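Local coordinates for protein putative serine phosphatase (Pseudomonas aeruginosa, PDB 6K4E) that probably removes phosphate from phosphoserine or phosphothreonine through its magnesium-dependent PP2C domain, in a signalling pathway that controls biofilm formation, at residues F83-R89 with Q289-I295. Sequence-based numbering, arbitrary orientation.
Sequences FILWKPR and QRDDITI. With MG (magnesium ion), chain F.
L85 and K87 pair with I295 and I293 through four backbone hydrogen bonds, two per residue pair, which join strand 82-87 to strand 293-300, antiparallel. Between them W86 and T294 form a non-hydrogen-bonded pair. The Q289 side chain, stretched out with CG anti to the backbone N (chi1 -167°), sends Q289 NE2 to K87 O (2.8 Å) from the face of that carbonyl opposite to I293 N, so two N-H groups grip one oxygen. Q289 NE2 also donates to D291 O (2.8 Å), which fixes the amide's rotation, while Q289 OE1 receives a weak bond from K87 NZ, whose stronger acceptor is P88 O.

D292 OD1 accepts R89 N through its anti lone pair (2.7 Å, nearly straight at 169°), and D292 OD2 is held by G94 N. The R89 side chain runs alongside the backbone of Q289 and R290, its NH1 only weakly bonded to R290 O.

Apolar contacts line one face: L85 CB meets I295 CB at 3.9 Å, L85 CD2 touches I293 CG2, and F240 of helix 238-242 packs on all three side chains. On the other face, T294 CG2 comes to the edge of the W86 ring, in its plane, and P88 CG lies over one face of the ring, toward its rim; the backbone O of D95 accepts from W86 NE1, and its carboxylate OD2 is hydrogen-bonded to T294 OG1.

The loop 289-292, held in this way, presents D291, whose OD2 binds magnesium at 1.9 Å with D112, D238 and three waters; D291 OD1 accepts from one of these waters and D292 O from another. Acidic residues beside sheet strands, binding magnesium partly through water, characterise the metal centre of PP2C-type phosphatases.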
loop_
_atom_site.group_PDB
_atom_site.type_symbol
_atom_site.label_atom_id
_atom_site.label_comp_id
_atom_site.label_asym_id
_atom_site.label_seq_id
_atom_site.Cartn_x
_atom_site.Cartn_y
_atom_site.Cartn_z
ATOM N N PHE B 83 20.664 -6.690 -13.605
ATOM C CA PHE B 83 19.849 -5.981 -14.582
ATOM C C PHE B 83 18.405 -6.071 -14.149
ATOM O O PHE B 83 18.036 -7.017 -13.454
ATOM C CB PHE B 83 20.077 -6.402 -16.040
ATOM C CG PHE B 83 19.418 -7.676 -16.530
ATOM C CD1 PHE B 83 18.027 -7.749 -16.681
ATOM C CD2 PHE B 83 20.189 -8.747 -16.975
ATOM C CE1 PHE B 83 17.427 -8.899 -17.175
ATOM C CE2 PHE B 83 19.585 -9.889 -17.494
ATOM C CZ PHE B 83 18.211 -9.960 -17.588
ATOM N N ILE B 84 17.609 -5.047 -14.492
ATOM C CA ILE B 84 16.195 -4.991 -14.142
ATOM C C ILE B 84 15.376 -4.760 -15.367
ATOM O O ILE B 84 15.692 -3.894 -16.184
ATOM C CB ILE B 84 15.881 -3.961 -12.999
ATOM C CG1 ILE B 84 14.384 -3.951 -12.630
ATOM C CG2 ILE B 84 16.383 -2.571 -13.277
ATOM C CD1 ILE B 84 13.835 -5.320 -12.106
ATOM N N LEU B 85 14.360 -5.559 -15.514
ATOM C CA LEU B 85 13.382 -5.419 -16.588
ATOM C C LEU B 85 12.057 -5.253 -15.844
ATOM O O LEU B 85 11.648 -6.160 -15.121
ATOM C CB LEU B 85 13.373 -6.678 -17.479
ATOM C CG LEU B 85 12.919 -6.515 -18.940
ATOM C CD1 LEU B 85 13.013 -7.851 -19.688
ATOM C CD2 LEU B 85 11.471 -5.973 -19.047
ATOM N N TRP B 86 11.446 -4.073 -15.912
ATOM C CA TRP B 86 10.208 -3.862 -15.165
ATOM C C TRP B 86 9.247 -3.090 -16.014
ATOM O O TRP B 86 9.462 -1.910 -16.234
ATOM C CB TRP B 86 10.485 -3.131 -13.842
ATOM C CG TRP B 86 9.266 -2.960 -12.982
ATOM C CD1 TRP B 86 8.644 -3.914 -12.235
ATOM C CD2 TRP B 86 8.533 -1.743 -12.778
ATOM N NE1 TRP B 86 7.560 -3.367 -11.572
ATOM C CE2 TRP B 86 7.488 -2.029 -11.864
ATOM C CE3 TRP B 86 8.681 -0.426 -13.241
ATOM C CZ2 TRP B 86 6.614 -1.040 -11.398
ATOM C CZ3 TRP B 86 7.790 0.544 -12.805
ATOM C CH2 TRP B 86 6.770 0.231 -11.898
ATOM N N LYS B 87 8.216 -3.762 -16.530
ATOM C CA LYS B 87 7.272 -3.120 -17.418
ATOM C C LYS B 87 5.852 -3.473 -17.020
ATOM O O LYS B 87 5.363 -4.529 -17.439
ATOM C CB LYS B 87 7.579 -3.508 -18.905
ATOM C CG LYS B 87 6.614 -2.982 -20.003
ATOM C CD LYS B 87 6.601 -1.459 -20.232
ATOM C CE LYS B 87 5.501 -1.041 -21.186
ATOM N NZ LYS B 87 4.159 -1.029 -20.540
ATOM N N PRO B 88 5.145 -2.574 -16.269
ATOM C CA PRO B 88 3.751 -2.854 -15.916
ATOM C C PRO B 88 2.896 -2.854 -17.168
ATOM O O PRO B 88 3.225 -2.161 -18.147
ATOM C CB PRO B 88 3.379 -1.671 -14.995
ATOM C CG PRO B 88 4.652 -1.127 -14.531
ATOM C CD PRO B 88 5.556 -1.267 -15.714
ATOM N N ARG B 89 1.810 -3.639 -17.156
ATOM C CA ARG B 89 0.892 -3.720 -18.293
ATOM C C ARG B 89 0.230 -2.342 -18.455
ATOM O O ARG B 89 0.213 -1.782 -19.546
ATOM C CB ARG B 89 -0.137 -4.821 -18.079
ATOM C CG ARG B 89 -0.965 -5.116 -19.312
ATOM C CD ARG B 89 -2.066 -6.102 -18.976
ATOM N NE ARG B 89 -3.363 -5.442 -18.929
ATOM C CZ ARG B 89 -4.525 -6.067 -19.074
ATOM N NH1 ARG B 89 -4.561 -7.375 -19.281
ATOM N NH2 ARG B 89 -5.662 -5.389 -19.018
ATOM N N GLN B 289 0.374 -6.238 -24.552
ATOM C CA GLN B 289 1.062 -6.798 -23.394
ATOM C C GLN B 289 -0.044 -7.450 -22.555
ATOM O O GLN B 289 -1.075 -6.838 -22.277
ATOM C CB GLN B 289 1.811 -5.717 -22.606
ATOM C CG GLN B 289 2.791 -6.295 -21.586
ATOM C CD GLN B 289 3.506 -5.234 -20.807
ATOM O OE1 GLN B 289 3.730 -4.139 -21.287
ATOM N NE2 GLN B 289 3.890 -5.534 -19.585
ATOM N N ARG B 290 0.138 -8.724 -22.265
ATOM C CA ARG B 290 -0.829 -9.577 -21.578
ATOM C C ARG B 290 -0.836 -9.385 -20.056
ATOM O O ARG B 290 -1.889 -9.487 -19.439
ATOM C CB ARG B 290 -0.520 -11.051 -21.971
ATOM C CG ARG B 290 -1.633 -12.007 -21.695
ATOM C CD ARG B 290 -1.645 -13.152 -22.668
ATOM N NE ARG B 290 -3.006 -13.653 -22.721
ATOM C CZ ARG B 290 -3.454 -14.547 -23.589
ATOM N NH1 ARG B 290 -2.639 -15.068 -24.498
ATOM N NH2 ARG B 290 -4.723 -14.930 -23.558
ATOM N N ASP B 291 0.348 -9.127 -19.454
ATOM C CA ASP B 291 0.513 -9.005 -18.005
ATOM C C ASP B 291 1.733 -8.131 -17.677
ATOM O O ASP B 291 2.483 -7.733 -18.577
ATOM C CB ASP B 291 0.684 -10.428 -17.392
ATOM C CG ASP B 291 0.586 -10.505 -15.880
ATOM O OD1 ASP B 291 0.110 -9.526 -15.261
ATOM O OD2 ASP B 291 0.967 -11.548 -15.317
ATOM N N ASP B 292 1.876 -7.765 -16.397
ATOM C CA ASP B 292 3.019 -7.011 -15.906
ATOM C C ASP B 292 4.254 -7.891 -16.102
ATOM O O ASP B 292 4.203 -9.108 -15.853
ATOM C CB ASP B 292 2.836 -6.711 -14.412
ATOM C CG ASP B 292 1.640 -5.864 -14.116
ATOM O OD1 ASP B 292 1.442 -4.879 -14.815
ATOM O OD2 ASP B 292 0.908 -6.186 -13.161
ATOM N N ILE B 293 5.335 -7.295 -16.581
ATOM C CA ILE B 293 6.588 -8.002 -16.814
ATOM C C ILE B 293 7.655 -7.531 -15.799
ATOM O O ILE B 293 7.751 -6.342 -15.505
ATOM C CB ILE B 293 7.039 -7.852 -18.310
ATOM C CG1 ILE B 293 6.036 -8.559 -19.255
ATOM C CG2 ILE B 293 8.474 -8.364 -18.546
ATOM C CD1 ILE B 293 6.039 -8.128 -20.702
ATOM N N THR B 294 8.413 -8.487 -15.235
ATOM C CA THR B 294 9.538 -8.251 -14.335
ATOM C C THR B 294 10.528 -9.356 -14.499
ATOM O O THR B 294 10.157 -10.523 -14.458
ATOM C CB THR B 294 9.165 -8.156 -12.837
ATOM O OG1 THR B 294 8.001 -7.360 -12.711
ATOM C CG2 THR B 294 10.311 -7.513 -11.985
ATOM N N ILE B 295 11.794 -8.970 -14.706
ATOM C CA ILE B 295 12.927 -9.870 -14.712
ATOM C C ILE B 295 14.018 -9.177 -13.903
ATOM O O ILE B 295 14.489 -8.122 -14.293
ATOM C CB ILE B 295 13.445 -10.337 -16.107
ATOM C CG1 ILE B 295 12.350 -11.021 -16.924
ATOM C CG2 ILE B 295 14.694 -11.246 -15.947
ATOM C CD1 ILE B 295 12.904 -11.648 -18.258
HETATM MG MG MG F . 1.512 -11.879 -13.476
HETATM O O HOH W 1 0.069 -10.448 -12.913
HETATM O O HOH W 2 3.360 -10.574 -13.730
HETATM O O HOH W 3 -0.032 -13.149 -12.958
#